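Protein virB8 (Agrobacterium tumefaciens, PDB 2CC3) is an inner-membrane component of the type IV secretion system, suggested to help direct T-DNA transfer to plant cells, and is seen here as its dimeric periplasmic domain. Local coordinates at residues Trp106-Arg111 and Thr133-Ser138; Ser14-Val19 and Ile88-Thr93; Glu23-Asp28 and Val63-His68; Tyr112-Ser117 and Gly128-Thr133. All blocks are in the same frame, centred on the assembly; numbering follows the deposited sequence.

Interaction 1. Residues Trp106-Arg111 and Thr133-Ser138; sequences WTATVR and TSYQTS
The Tyr135 ring reaches across to Val110 and Ala108, meeting both obliquely: Val110 CG2 lies 3.6 Å from Tyr135 CD1, and Ala108 CB touches CE1 and the hydroxyl end. CG of Tyr135 stands anti to the backbone N (chi1 -174°), which lays the ring along the face it shares with Ala108, Val110 and Thr137; its hydroxyl is hydrogen-bonded to Glu23 of helix 6-23. At the far end of the pair, Thr137 OG1 sits 3.3 Å from Trp106 CE3 and is hydrogen-bonded to Tyr90 OH of strand 85-96, beyond strand 102-114. Beneath these side chains runs an antiparallel ladder joining strands 102-114 and 130-139, the latter an edge strand of the chain's four-stranded antiparallel sheet. The shortest rung, Thr109 N to Gln136 O at 2.8 Å, is also nearly straight (167° at H). Where the chain turns a corner the ladder is interrupted by a classic beta bulge, Thr133 and Ser134 both facing Arg111: Thr133 N gives Arg111 O a 3.0 Å bond, while Ser134 N and Thr133 OG1 add weak ones. On the other face, Gln136 bends at chi2 (83°) so that NE2 reaches Ser134 OG at 2.7 Å, close to the amide plane. A water there donates to Gln136 OE1 and to Thr109 O and accepts from Ser134 OG. Thr109 OG1 pairs instead with Gln87. The two faces thus differ in chemistry: carbon contacts and hydroxyls with partners in the fold lie toward helix 6-23, whereas hydrated hydroxyl and amide groups line the reverse.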
loop_
_atom_site.group_PDB
_atom_site.type_symbol
_atom_site.label_atom_id
_atom_site.label_comp_id
_atom_site.label_asym_id
_atom_site.label_seq_id
_atom_site.Cartn_x
_atom_site.Cartn_y
_atom_site.Cartn_z
ATOM N N TRP A 106 16.141 -7.302 -10.747
ATOM C CA TRP A 106 16.007 -8.489 -9.897
ATOM C C TRP A 106 14.872 -9.368 -10.395
ATOM O O TRP A 106 13.979 -8.914 -11.085
ATOM C CB TRP A 106 15.684 -8.076 -8.436
ATOM C CG TRP A 106 16.744 -7.279 -7.635
ATOM C CD1 TRP A 106 17.113 -5.981 -7.820
ATOM C CD2 TRP A 106 17.474 -7.735 -6.485
ATOM N NE1 TRP A 106 18.050 -5.602 -6.879
ATOM C CE2 TRP A 106 18.294 -6.663 -6.051
ATOM C CE3 TRP A 106 17.546 -8.966 -5.799
ATOM C CZ2 TRP A 106 19.167 -6.773 -4.955
ATOM C CZ3 TRP A 106 18.409 -9.080 -4.690
ATOM C CH2 TRP A 106 19.196 -7.982 -4.271
ATOM N N THR A 107 14.892 -10.643 -10.034
ATOM C CA THR A 107 13.761 -11.501 -10.300
ATOM C C THR A 107 13.356 -12.100 -8.941
ATOM O O THR A 107 14.152 -12.821 -8.332
ATOM C CB THR A 107 14.125 -12.627 -11.286
ATOM O OG1 THR A 107 14.679 -12.066 -12.483
ATOM C CG2 THR A 107 12.908 -13.478 -11.644
ATOM N N ALA A 108 12.155 -11.798 -8.445
ATOM C CA ALA A 108 11.677 -12.537 -7.272
ATOM C C ALA A 108 10.962 -13.795 -7.738
ATOM O O ALA A 108 10.198 -13.757 -8.718
ATOM C CB ALA A 108 10.743 -11.647 -6.344
ATOM N N THR A 109 11.230 -14.917 -7.071
ATOM C CA THR A 109 10.450 -16.141 -7.281
ATOM C C THR A 109 9.516 -16.351 -6.087
ATOM O O THR A 109 9.978 -16.483 -4.953
ATOM C CB THR A 109 11.360 -17.395 -7.580
ATOM O OG1 THR A 109 12.225 -17.086 -8.681
ATOM C CG2 THR A 109 10.514 -18.596 -7.968
ATOM N N VAL A 110 8.204 -16.369 -6.351
ATOM C CA VAL A 110 7.204 -16.341 -5.261
ATOM C C VAL A 110 6.213 -17.487 -5.389
ATOM O O VAL A 110 5.443 -17.538 -6.344
ATOM C CB VAL A 110 6.430 -14.990 -5.176
ATOM C CG1 VAL A 110 5.481 -14.968 -3.956
ATOM C CG2 VAL A 110 7.404 -13.795 -5.101
ATOM N N ARG A 111 6.262 -18.412 -4.431
ATOM C CA ARG A 111 5.253 -19.459 -4.289
ATOM C C ARG A 111 4.239 -19.015 -3.231
ATOM O O ARG A 111 4.600 -18.479 -2.172
ATOM C CB ARG A 111 5.904 -20.821 -3.893
ATOM C CG ARG A 111 4.962 -22.027 -4.006
ATOM C CD ARG A 111 5.502 -23.316 -3.374
ATOM N NE ARG A 111 6.579 -23.875 -4.173
ATOM C CZ ARG A 111 6.405 -24.613 -5.267
ATOM N NH1 ARG A 111 5.181 -24.903 -5.713
ATOM N NH2 ARG A 111 7.466 -25.048 -5.936
ATOM N N THR A 133 4.516 -18.864 0.795
ATOM C CA THR A 133 5.091 -20.104 1.363
ATOM C C THR A 133 6.564 -20.382 0.996
ATOM O O THR A 133 7.276 -21.124 1.717
ATOM C CB THR A 133 4.258 -21.320 0.920
ATOM O OG1 THR A 133 4.135 -21.338 -0.514
ATOM C CG2 THR A 133 2.899 -21.239 1.538
ATOM N N SER A 134 7.003 -19.805 -0.128
ATOM C CA SER A 134 8.412 -19.696 -0.475
ATOM C C SER A 134 8.744 -18.384 -1.217
ATOM O O SER A 134 7.945 -17.873 -2.018
ATOM C CB SER A 134 8.875 -20.917 -1.272
ATOM O OG SER A 134 10.239 -20.764 -1.613
ATOM N N TYR A 135 9.924 -17.845 -0.926
ATOM C CA TYR A 135 10.367 -16.574 -1.470
ATOM C C TYR A 135 11.880 -16.469 -1.550
ATOM O O TYR A 135 12.559 -16.508 -0.533
ATOM C CB TYR A 135 9.937 -15.428 -0.589
ATOM C CG TYR A 135 10.248 -14.067 -1.192
ATOM C CD1 TYR A 135 9.357 -13.475 -2.094
ATOM C CD2 TYR A 135 11.425 -13.365 -0.852
ATOM C CE1 TYR A 135 9.611 -12.208 -2.629
ATOM C CE2 TYR A 135 11.685 -12.136 -1.390
ATOM C CZ TYR A 135 10.755 -11.543 -2.270
ATOM O OH TYR A 135 10.975 -10.289 -2.842
ATOM N N GLN A 136 12.376 -16.252 -2.763
ATOM C CA GLN A 136 13.786 -16.014 -3.016
ATOM C C GLN A 136 13.915 -14.909 -4.053
ATOM O O GLN A 136 13.081 -14.760 -4.945
ATOM C CB GLN A 136 14.448 -17.290 -3.572
ATOM C CG GLN A 136 14.455 -18.502 -2.625
ATOM C CD GLN A 136 13.145 -19.316 -2.633
ATOM O OE1 GLN A 136 12.489 -19.470 -3.679
ATOM N NE2 GLN A 136 12.750 -19.827 -1.445
ATOM N N THR A 137 14.959 -14.122 -3.941
ATOM C CA THR A 137 15.182 -13.129 -4.959
ATOM C C THR A 137 16.627 -13.106 -5.417
ATOM O O THR A 137 17.535 -13.438 -4.674
ATOM C CB THR A 137 14.616 -11.752 -4.553
ATOM O OG1 THR A 137 14.816 -10.835 -5.632
ATOM C CG2 THR A 137 15.243 -11.244 -3.234
ATOM N N SER A 138 16.820 -12.784 -6.678
ATOM C CA SER A 138 18.150 -12.797 -7.246
ATOM C C SER A 138 18.371 -11.547 -8.057
ATOM O O SER A 138 17.591 -11.215 -8.940
ATOM C CB SER A 138 18.304 -14.050 -8.102
ATOM O OG SER A 138 17.062 -14.304 -8.751
HETATM O O HOH W 1 17.992 -11.651 -11.723
HETATM O O HOH W 2 9.955 -19.309 -4.140
#

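Interaction 2. Residues Ser14-Val19 and Ile88-Thr93; sequences SLWEYV and IRYKRT
Chi1 of 170° sets Trp16 CG anti to its backbone N and swings the indole out from the helix toward strand 85-96, while Tyr90, with chi1 near 60°, carries CG between its own N and carbonyl carbon and turns its ring toward Val19. The six-membered part of the indole presents its edge to the strand: Trp16 CE3 meets Ile88 CG2 at 3.7 Å, and Trp16 CZ3 meets Tyr90 CB at the same distance. Val19 fits between the two strand residues. Its CG1 lies over one face of the Tyr90 ring in a CH-pi contact, 4.0 Å from the centroid and displaced toward the rim. The other methyl, Val19 CG2, packs tightly on Ile88 CD1 at 3.5 Å, the two side chains running antiparallel where they overlap. Ile88 CD1 also lies against Leu15 CB. Helix 14-19 crosses strand 88-93 at -42°, with axes 10.2 Å apart, the layering of helix on curved antiparallel sheet consistent with the NTF2-like fold of VirB8. Outside the pair, His75 meets the indole edge-to-face, and Leu124 of the second subunit packs on Trp16. The junction is wholly buried and apolar, so shape and dispersion hold helix to sheet, while Tyr90 OH finds its polar partner in Thr137.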
loop_
_atom_site.group_PDB
_atom_site.type_symbol
_atom_site.label_atom_id
_atom_site.label_comp_id
_atom_site.label_asym_id
_atom_site.label_seq_id
_atom_site.Cartn_x
_atom_site.Cartn_y
_atom_site.Cartn_z
ATOM N N SER A 14 -1.496 -8.546 -5.291
ATOM C CA SER A 14 -1.080 -8.814 -3.870
ATOM C C SER A 14 0.411 -9.250 -3.813
ATOM O O SER A 14 1.143 -8.897 -2.883
ATOM C CB SER A 14 -1.955 -9.866 -3.153
ATOM O OG SER A 14 -3.366 -9.690 -3.289
ATOM N N LEU A 15 0.836 -10.012 -4.820
ATOM C CA LEU A 15 2.204 -10.536 -4.884
ATOM C C LEU A 15 3.199 -9.447 -5.169
ATOM O O LEU A 15 4.288 -9.423 -4.575
ATOM C CB LEU A 15 2.309 -11.687 -5.893
ATOM C CG LEU A 15 1.598 -12.991 -5.502
ATOM C CD1 LEU A 15 1.458 -13.918 -6.704
ATOM C CD2 LEU A 15 2.308 -13.704 -4.368
ATOM N N TRP A 16 2.790 -8.491 -6.008
ATOM C CA TRP A 16 3.598 -7.293 -6.290
ATOM C C TRP A 16 3.689 -6.375 -5.122
ATOM O O TRP A 16 4.749 -5.807 -4.819
ATOM C CB TRP A 16 3.070 -6.519 -7.499
ATOM C CG TRP A 16 3.751 -5.205 -7.590
ATOM C CD1 TRP A 16 3.171 -3.973 -7.437
ATOM C CD2 TRP A 16 5.142 -4.969 -7.776
ATOM N NE1 TRP A 16 4.112 -2.989 -7.528
ATOM C CE2 TRP A 16 5.336 -3.569 -7.740
ATOM C CE3 TRP A 16 6.257 -5.801 -7.971
ATOM C CZ2 TRP A 16 6.600 -2.979 -7.899
ATOM C CZ3 TRP A 16 7.509 -5.214 -8.119
ATOM C CH2 TRP A 16 7.668 -3.828 -8.076
ATOM N N GLU A 17 2.560 -6.170 -4.459
ATOM C CA GLU A 17 2.574 -5.408 -3.209
ATOM C C GLU A 17 3.505 -6.097 -2.186
ATOM O O GLU A 17 4.290 -5.436 -1.498
ATOM C CB GLU A 17 1.159 -5.255 -2.677
ATOM C CG GLU A 17 1.069 -4.505 -1.375
ATOM C CD GLU A 17 -0.252 -4.728 -0.679
ATOM O OE1 GLU A 17 -1.167 -5.403 -1.255
ATOM O OE2 GLU A 17 -0.366 -4.239 0.464
ATOM N N TYR A 18 3.438 -7.424 -2.118
ATOM C CA TYR A 18 4.393 -8.197 -1.305
ATOM C C TYR A 18 5.815 -7.857 -1.665
ATOM O O TYR A 18 6.614 -7.390 -0.817
ATOM C CB TYR A 18 4.171 -9.714 -1.405
ATOM C CG TYR A 18 5.037 -10.515 -0.424
ATOM C CD1 TYR A 18 4.602 -10.744 0.887
ATOM C CD2 TYR A 18 6.282 -11.043 -0.819
ATOM C CE1 TYR A 18 5.384 -11.476 1.788
ATOM C CE2 TYR A 18 7.074 -11.752 0.052
ATOM C CZ TYR A 18 6.631 -11.974 1.360
ATOM O OH TYR A 18 7.418 -12.675 2.243
ATOM N N VAL A 19 6.155 -8.064 -2.927
ATOM C CA VAL A 19 7.502 -7.697 -3.386
ATOM C C VAL A 19 7.844 -6.261 -3.029
ATOM O O VAL A 19 8.881 -5.987 -2.399
ATOM C CB VAL A 19 7.644 -7.878 -4.921
ATOM C CG1 VAL A 19 9.036 -7.438 -5.410
ATOM C CG2 VAL A 19 7.376 -9.292 -5.279
ATOM N N ILE A 88 8.650 -12.421 -10.597
ATOM C CA ILE A 88 8.444 -10.981 -10.731
ATOM C C ILE A 88 9.755 -10.262 -10.936
ATOM O O ILE A 88 10.600 -10.240 -10.026
ATOM C CB ILE A 88 7.749 -10.397 -9.474
ATOM C CG1 ILE A 88 6.382 -11.042 -9.281
ATOM C CG2 ILE A 88 7.635 -8.877 -9.590
ATOM C CD1 ILE A 88 5.695 -10.635 -8.028
ATOM N N ARG A 89 9.909 -9.653 -12.114
ATOM C CA ARG A 89 11.080 -8.867 -12.437
ATOM C C ARG A 89 10.825 -7.425 -12.005
ATOM O O ARG A 89 9.752 -6.898 -12.275
ATOM C CB ARG A 89 11.349 -8.914 -13.940
ATOM C CG ARG A 89 12.773 -8.559 -14.328
ATOM C CD ARG A 89 13.587 -9.777 -14.785
ATOM N NE ARG A 89 15.037 -9.555 -14.655
ATOM C CZ ARG A 89 15.774 -8.810 -15.472
ATOM N NH1 ARG A 89 15.246 -8.158 -16.493
ATOM N NH2 ARG A 89 17.061 -8.686 -15.248
ATOM N N TYR A 90 11.798 -6.797 -11.333
ATOM C CA TYR A 90 11.632 -5.439 -10.857
ATOM C C TYR A 90 12.963 -4.762 -10.844
ATOM O O TYR A 90 13.977 -5.418 -10.731
ATOM C CB TYR A 90 10.977 -5.383 -9.440
ATOM C CG TYR A 90 11.746 -6.087 -8.343
ATOM C CD1 TYR A 90 12.590 -5.391 -7.506
ATOM C CD2 TYR A 90 11.624 -7.463 -8.160
ATOM C CE1 TYR A 90 13.312 -6.036 -6.526
ATOM C CE2 TYR A 90 12.322 -8.112 -7.190
ATOM C CZ TYR A 90 13.181 -7.402 -6.373
ATOM O OH TYR A 90 13.884 -8.071 -5.385
ATOM N N LYS A 91 12.937 -3.445 -10.977
ATOM C CA LYS A 91 14.100 -2.595 -10.850
ATOM C C LYS A 91 14.142 -2.016 -9.467
ATOM O O LYS A 91 13.113 -1.542 -8.948
ATOM C CB LYS A 91 14.003 -1.454 -11.866
ATOM C CG LYS A 91 15.139 -0.431 -11.796
ATOM C CD LYS A 91 15.101 0.445 -13.047
ATOM C CE LYS A 91 15.930 1.733 -12.905
ATOM N NZ LYS A 91 15.101 2.977 -12.763
ATOM N N ARG A 92 15.340 -2.016 -8.878
ATOM C CA ARG A 92 15.537 -1.545 -7.517
ATOM C C ARG A 92 16.533 -0.386 -7.489
ATOM O O ARG A 92 17.646 -0.505 -7.978
ATOM C CB ARG A 92 16.020 -2.692 -6.643
ATOM C CG ARG A 92 15.600 -2.618 -5.180
ATOM C CD ARG A 92 16.805 -2.353 -4.335
ATOM N NE ARG A 92 16.954 -3.326 -3.266
ATOM C CZ ARG A 92 18.118 -3.832 -2.852
ATOM N NH1 ARG A 92 19.267 -3.490 -3.440
ATOM N NH2 ARG A 92 18.128 -4.706 -1.851
ATOM N N THR A 93 16.115 0.734 -6.908
ATOM C CA THR A 93 16.896 1.951 -6.921
ATOM C C THR A 93 17.280 2.306 -5.499
ATOM O O THR A 93 16.413 2.423 -4.620
ATOM C CB THR A 93 16.074 3.102 -7.533
ATOM O OG1 THR A 93 15.492 2.668 -8.769
ATOM C CG2 THR A 93 16.934 4.299 -7.772
#

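Interaction 3. Residues Glu23-Asp28 and Val63-His68; sequences ESYDAD and VILGKH
Gly66 O receives a weak hydrogen bond from Tyr25 OH at 3.3 Å and lies in the plane of the tyrosine ring at its edge, only 3.1 Å from CE2. Ala27 CB comes up to the same oxygen at 3.5 Å, so a ring edge and a methyl group both border the carbonyl oxygen. Tyr25 points CG anti to its backbone N (chi1 176°), which sends the ring across the gap toward residues 65-66. Leu65 CB meets the ring obliquely, 4.1 Å from Tyr25 CE2. The oxygen is presented by a type II' beta turn from Leu65 to His68, closed by His68 N to Leu65 O at 2.9 Å; Gly66 leaves helix 61-64 with positive phi (51°), a conformation that favours glycine. The contact thus joins the link between helices 6-23 and 30-39 to the turn leading from helix 61-64 into strand 69-82. Leu71 of that strand touches both Tyr25 and Leu65. Nearer the surface, the Lys67 chain bends repeatedly and brings CE to 4.0 Å from Ala27 CB. Lys67 NZ is then 4.4 Å from Asp28 OD1, too far for a salt bridge, though the charges may still attract. Asp28 OD2 also comes close to Asp26 and Asp28 of the second subunit across the dimer, which may raise the pKa of one of these carboxylates.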
loop_
_atom_site.group_PDB
_atom_site.type_symbol
_atom_site.label_atom_id
_atom_site.label_comp_id
_atom_site.label_asym_id
_atom_site.label_seq_id
_atom_site.Cartn_x
_atom_site.Cartn_y
_atom_site.Cartn_z
ATOM N N GLU A 23 10.894 -5.366 -0.527
ATOM C CA GLU A 23 12.161 -5.017 -1.152
ATOM C C GLU A 23 12.445 -3.504 -1.132
ATOM O O GLU A 23 13.578 -3.075 -1.381
ATOM C CB GLU A 23 12.227 -5.590 -2.592
ATOM C CG GLU A 23 12.009 -7.123 -2.706
ATOM C CD GLU A 23 13.023 -7.954 -1.897
ATOM O OE1 GLU A 23 14.118 -7.418 -1.597
ATOM O OE2 GLU A 23 12.727 -9.134 -1.569
ATOM N N SER A 24 11.393 -2.717 -0.874
ATOM C CA SER A 24 11.482 -1.277 -0.644
ATOM C C SER A 24 12.024 -1.006 0.745
ATOM O O SER A 24 11.978 -1.890 1.603
ATOM C CB SER A 24 10.091 -0.652 -0.728
ATOM O OG SER A 24 9.892 -0.085 -1.988
ATOM N N TYR A 25 12.524 0.207 0.976
ATOM C CA TYR A 25 12.869 0.646 2.343
ATOM C C TYR A 25 12.717 2.145 2.542
ATOM O O TYR A 25 13.244 2.956 1.779
ATOM C CB TYR A 25 14.298 0.265 2.784
ATOM C CG TYR A 25 14.626 0.824 4.171
ATOM C CD1 TYR A 25 14.083 0.231 5.314
ATOM C CD2 TYR A 25 15.422 1.958 4.339
ATOM C CE1 TYR A 25 14.332 0.723 6.576
ATOM C CE2 TYR A 25 15.683 2.457 5.612
ATOM C CZ TYR A 25 15.124 1.828 6.724
ATOM O OH TYR A 25 15.351 2.255 8.013
ATOM N N ASP A 26 12.032 2.506 3.612
ATOM C CA ASP A 26 11.897 3.905 3.999
ATOM C C ASP A 26 11.718 3.880 5.508
ATOM O O ASP A 26 10.801 3.231 6.003
ATOM C CB ASP A 26 10.666 4.499 3.294
ATOM C CG ASP A 26 10.518 5.992 3.509
ATOM O OD1 ASP A 26 11.240 6.768 2.869
ATOM O OD2 ASP A 26 9.648 6.404 4.308
ATOM N N ALA A 27 12.590 4.550 6.251
ATOM C CA ALA A 27 12.470 4.528 7.724
ATOM C C ALA A 27 11.046 4.865 8.233
ATOM O O ALA A 27 10.584 4.306 9.233
ATOM C CB ALA A 27 13.512 5.454 8.353
ATOM N N ASP A 28 10.350 5.762 7.528
ATOM C CA ASP A 28 8.970 6.115 7.887
ATOM C C ASP A 28 7.972 4.982 7.686
ATOM O O ASP A 28 7.006 4.890 8.427
ATOM C CB ASP A 28 8.491 7.351 7.117
ATOM C CG ASP A 28 9.297 8.591 7.455
ATOM O OD1 ASP A 28 10.010 8.579 8.491
ATOM O OD2 ASP A 28 9.229 9.579 6.684
ATOM N N VAL A 63 19.859 -0.604 9.301
ATOM C CA VAL A 63 21.230 -0.374 9.753
ATOM C C VAL A 63 22.056 0.402 8.706
ATOM O O VAL A 63 22.626 1.439 9.017
ATOM C CB VAL A 63 21.896 -1.739 10.157
ATOM C CG1 VAL A 63 23.299 -1.533 10.730
ATOM C CG2 VAL A 63 21.012 -2.465 11.177
ATOM N N ILE A 64 22.068 -0.094 7.465
ATOM C CA ILE A 64 22.828 0.496 6.339
ATOM C C ILE A 64 22.338 1.884 5.927
ATOM O O ILE A 64 23.142 2.810 5.712
ATOM C CB ILE A 64 22.827 -0.458 5.078
ATOM C CG1 ILE A 64 23.791 -1.628 5.271
ATOM C CG2 ILE A 64 23.183 0.280 3.785
ATOM C CD1 ILE A 64 25.034 -1.269 6.055
ATOM N N LEU A 65 21.018 2.020 5.806
ATOM C CA LEU A 65 20.438 3.234 5.266
ATOM C C LEU A 65 19.803 4.122 6.328
ATOM O O LEU A 65 19.956 5.342 6.270
ATOM C CB LEU A 65 19.456 2.915 4.132
ATOM C CG LEU A 65 20.034 2.123 2.952
ATOM C CD1 LEU A 65 18.955 1.597 2.043
ATOM C CD2 LEU A 65 21.077 2.952 2.174
ATOM N N GLY A 66 19.130 3.512 7.301
ATOM C CA GLY A 66 18.464 4.242 8.372
ATOM C C GLY A 66 17.559 5.331 7.843
ATOM O O GLY A 66 16.678 5.100 7.005
ATOM N N LYS A 67 17.816 6.540 8.303
ATOM C CA LYS A 67 16.981 7.668 7.986
ATOM C C LYS A 67 17.533 8.405 6.779
ATOM O O LYS A 67 16.879 9.295 6.261
ATOM C CB LYS A 67 16.895 8.583 9.218
ATOM C CG LYS A 67 16.980 7.795 10.557
ATOM C CD LYS A 67 15.987 8.253 11.650
ATOM C CE LYS A 67 14.522 8.032 11.251
ATOM N NZ LYS A 67 14.030 9.097 10.315
ATOM N N HIS A 68 18.721 8.003 6.318
ATOM C CA HIS A 68 19.493 8.735 5.286
ATOM C C HIS A 68 19.475 8.134 3.880
ATOM O O HIS A 68 20.194 8.610 2.982
ATOM C CB HIS A 68 20.954 8.840 5.708
ATOM C CG HIS A 68 21.217 9.916 6.707
ATOM N ND1 HIS A 68 22.180 10.878 6.518
ATOM C CD2 HIS A 68 20.642 10.181 7.904
ATOM C CE1 HIS A 68 22.192 11.690 7.558
ATOM N NE2 HIS A 68 21.270 11.288 8.415
#

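Interaction 4. Residues Tyr112-Ser117 and Gly128-Thr133; sequences YEKVTS and GGLVVT
Lys114 runs alongside Leu130, in the same direction, with Lys114 CE 3.7 Å from Leu130 CD2. That methyl also meets the Tyr112 ring obliquely, 3.8 Å from CD1; chi1 of 64° brings the phenol over this face, where Val11 and Leu15 of helix 6-23 touch it. The lysine bends at chi2 and at its end, so that NZ makes a weak bond to Gly128 O, while its stronger partner is Glu7 in a salt bridge. On the other face Glu113 runs alongside Val131; just past the strand end Val115 crosses Val131 at about a right angle, Val115 CG1 to Val131 CG2 at 3.7 Å. Glu113 crosses Thr133 in the same manner: Glu113 OE2 lies 3.3 Å from the methyl CG2 of Thr133. These pairs decorate the far end of the antiparallel pairing of strands 102-114 and 130-139, where Glu113 and Val131 form a hydrogen-bonded pair. Glu113 N to Val131 O measures 3.0 Å, and Val131 N returns a bond to Glu113 O. Past the last bridge, Val115 N still holds Gly129 O at 2.9 Å; Gly129 has positive phi (73°), and its backbone lies close against Val115. Gln6 of the second subunit packs on Lys114.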
loop_
_atom_site.group_PDB
_atom_site.type_symbol
_atom_site.label_atom_id
_atom_site.label_comp_id
_atom_site.label_asym_id
_atom_site.label_seq_id
_atom_site.Cartn_x
_atom_site.Cartn_y
_atom_site.Cartn_z
ATOM N N TYR A 112 2.971 -19.256 -3.503
ATOM C CA TYR A 112 1.927 -18.777 -2.609
ATOM C C TYR A 112 0.859 -19.847 -2.544
ATOM O O TYR A 112 0.743 -20.642 -3.470
ATOM C CB TYR A 112 1.340 -17.431 -3.131
ATOM C CG TYR A 112 0.625 -17.545 -4.479
ATOM C CD1 TYR A 112 -0.750 -17.750 -4.533
ATOM C CD2 TYR A 112 1.326 -17.449 -5.693
ATOM C CE1 TYR A 112 -1.397 -17.877 -5.731
ATOM C CE2 TYR A 112 0.658 -17.546 -6.927
ATOM C CZ TYR A 112 -0.697 -17.769 -6.921
ATOM O OH TYR A 112 -1.412 -17.906 -8.098
ATOM N N GLU A 113 0.088 -19.849 -1.454
ATOM C CA GLU A 113 -1.138 -20.623 -1.332
ATOM C C GLU A 113 -2.313 -19.663 -1.068
ATOM O O GLU A 113 -2.127 -18.508 -0.735
ATOM C CB GLU A 113 -1.019 -21.625 -0.175
ATOM C CG GLU A 113 -1.145 -20.983 1.228
ATOM C CD GLU A 113 -0.541 -21.812 2.377
ATOM O OE1 GLU A 113 -0.688 -21.387 3.540
ATOM O OE2 GLU A 113 0.081 -22.877 2.138
ATOM N N LYS A 114 -3.523 -20.158 -1.233
ATOM C CA LYS A 114 -4.726 -19.493 -0.735
ATOM C C LYS A 114 -5.223 -20.127 0.555
ATOM O O LYS A 114 -5.420 -21.338 0.611
ATOM C CB LYS A 114 -5.814 -19.611 -1.783
ATOM C CG LYS A 114 -5.923 -18.362 -2.567
ATOM C CD LYS A 114 -6.181 -18.605 -4.040
ATOM C CE LYS A 114 -6.270 -17.246 -4.736
ATOM N NZ LYS A 114 -7.492 -16.447 -4.308
ATOM N N VAL A 115 -5.394 -19.324 1.596
ATOM C CA VAL A 115 -6.161 -19.760 2.765
ATOM C C VAL A 115 -7.608 -19.235 2.674
ATOM O O VAL A 115 -7.846 -18.089 2.247
ATOM C CB VAL A 115 -5.481 -19.372 4.104
ATOM C CG1 VAL A 115 -4.058 -19.865 4.125
ATOM C CG2 VAL A 115 -5.537 -17.872 4.339
ATOM N N THR A 116 -8.563 -20.074 3.068
ATOM C CA THR A 116 -9.988 -19.713 3.035
ATOM C C THR A 116 -10.420 -18.647 4.042
ATOM O O THR A 116 -11.374 -17.895 3.785
ATOM C CB THR A 116 -10.906 -20.951 3.176
ATOM O OG1 THR A 116 -10.255 -21.953 3.977
ATOM C CG2 THR A 116 -11.222 -21.532 1.809
ATOM N N SER A 117 -9.719 -18.567 5.168
ATOM C CA SER A 117 -10.169 -17.744 6.264
ATOM C C SER A 117 -9.043 -16.852 6.795
ATOM O O SER A 117 -7.891 -17.269 6.862
ATOM C CB SER A 117 -10.775 -18.642 7.344
ATOM O OG SER A 117 -9.770 -19.249 8.138
ATOM N N GLY A 128 -7.694 -11.566 -1.062
ATOM C CA GLY A 128 -7.675 -12.890 -1.676
ATOM C C GLY A 128 -7.144 -14.041 -0.816
ATOM O O GLY A 128 -7.120 -15.183 -1.262
ATOM N N GLY A 129 -6.679 -13.747 0.386
ATOM C CA GLY A 129 -6.235 -14.788 1.309
ATOM C C GLY A 129 -4.905 -15.420 0.921
ATOM O O GLY A 129 -4.636 -16.574 1.240
ATOM N N LEU A 130 -4.059 -14.634 0.271
ATOM C CA LEU A 130 -2.758 -15.073 -0.201
ATOM C C LEU A 130 -1.731 -15.125 0.922
ATOM O O LEU A 130 -1.569 -14.172 1.677
ATOM C CB LEU A 130 -2.242 -14.142 -1.312
ATOM C CG LEU A 130 -2.955 -14.121 -2.670
ATOM C CD1 LEU A 130 -2.008 -13.585 -3.740
ATOM C CD2 LEU A 130 -3.486 -15.530 -3.062
ATOM N N VAL A 131 -1.030 -16.241 1.021
ATOM C CA VAL A 131 0.105 -16.347 1.933
ATOM C C VAL A 131 1.273 -16.807 1.106
ATOM O O VAL A 131 1.119 -17.699 0.284
ATOM C CB VAL A 131 -0.172 -17.376 3.039
ATOM C CG1 VAL A 131 0.900 -17.327 4.148
ATOM C CG2 VAL A 131 -1.556 -17.145 3.587
ATOM N N VAL A 132 2.429 -16.183 1.316
ATOM C CA VAL A 132 3.678 -16.611 0.656
ATOM C C VAL A 132 4.418 -17.701 1.431
ATOM O O VAL A 132 4.920 -17.467 2.531
ATOM C CB VAL A 132 4.633 -15.428 0.391
ATOM C CG1 VAL A 132 5.903 -15.906 -0.381
ATOM C CG2 VAL A 132 3.877 -14.317 -0.367
ATOM N N THR A 133 4.516 -18.864 0.795
ATOM C CA THR A 133 5.091 -20.104 1.363
ATOM C C THR A 133 6.564 -20.382 0.996
ATOM O O THR A 133 7.276 -21.124 1.717
ATOM C CB THR A 133 4.258 -21.320 0.920
ATOM O OG1 THR A 133 4.135 -21.338 -0.514
ATOM C CG2 THR A 133 2.899 -21.239 1.538
#

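How the interactions relate
From the N terminus, helix 6-23 supplies residues 14-19 for interaction 2, whose loop closes only when strand 85-96 passes beneath the helix. Within that loop lies interaction 3, which ties the segment following the same helix to the turn before strand 69-82. Interaction 1 opens later, on strand 102-114, and encloses interaction 4: both join this strand to 130-139, sharing Thr133 at the corner between them. Interactions 1 and 2 meet through backbone bonds between neighbouring strands, and Leu15 packs against Val110, Tyr112 and Leu130, linking interaction 2 to 1 and 4. Interactions 3 and 4 stand about 28 Å apart between centres, and each reaches the second subunit.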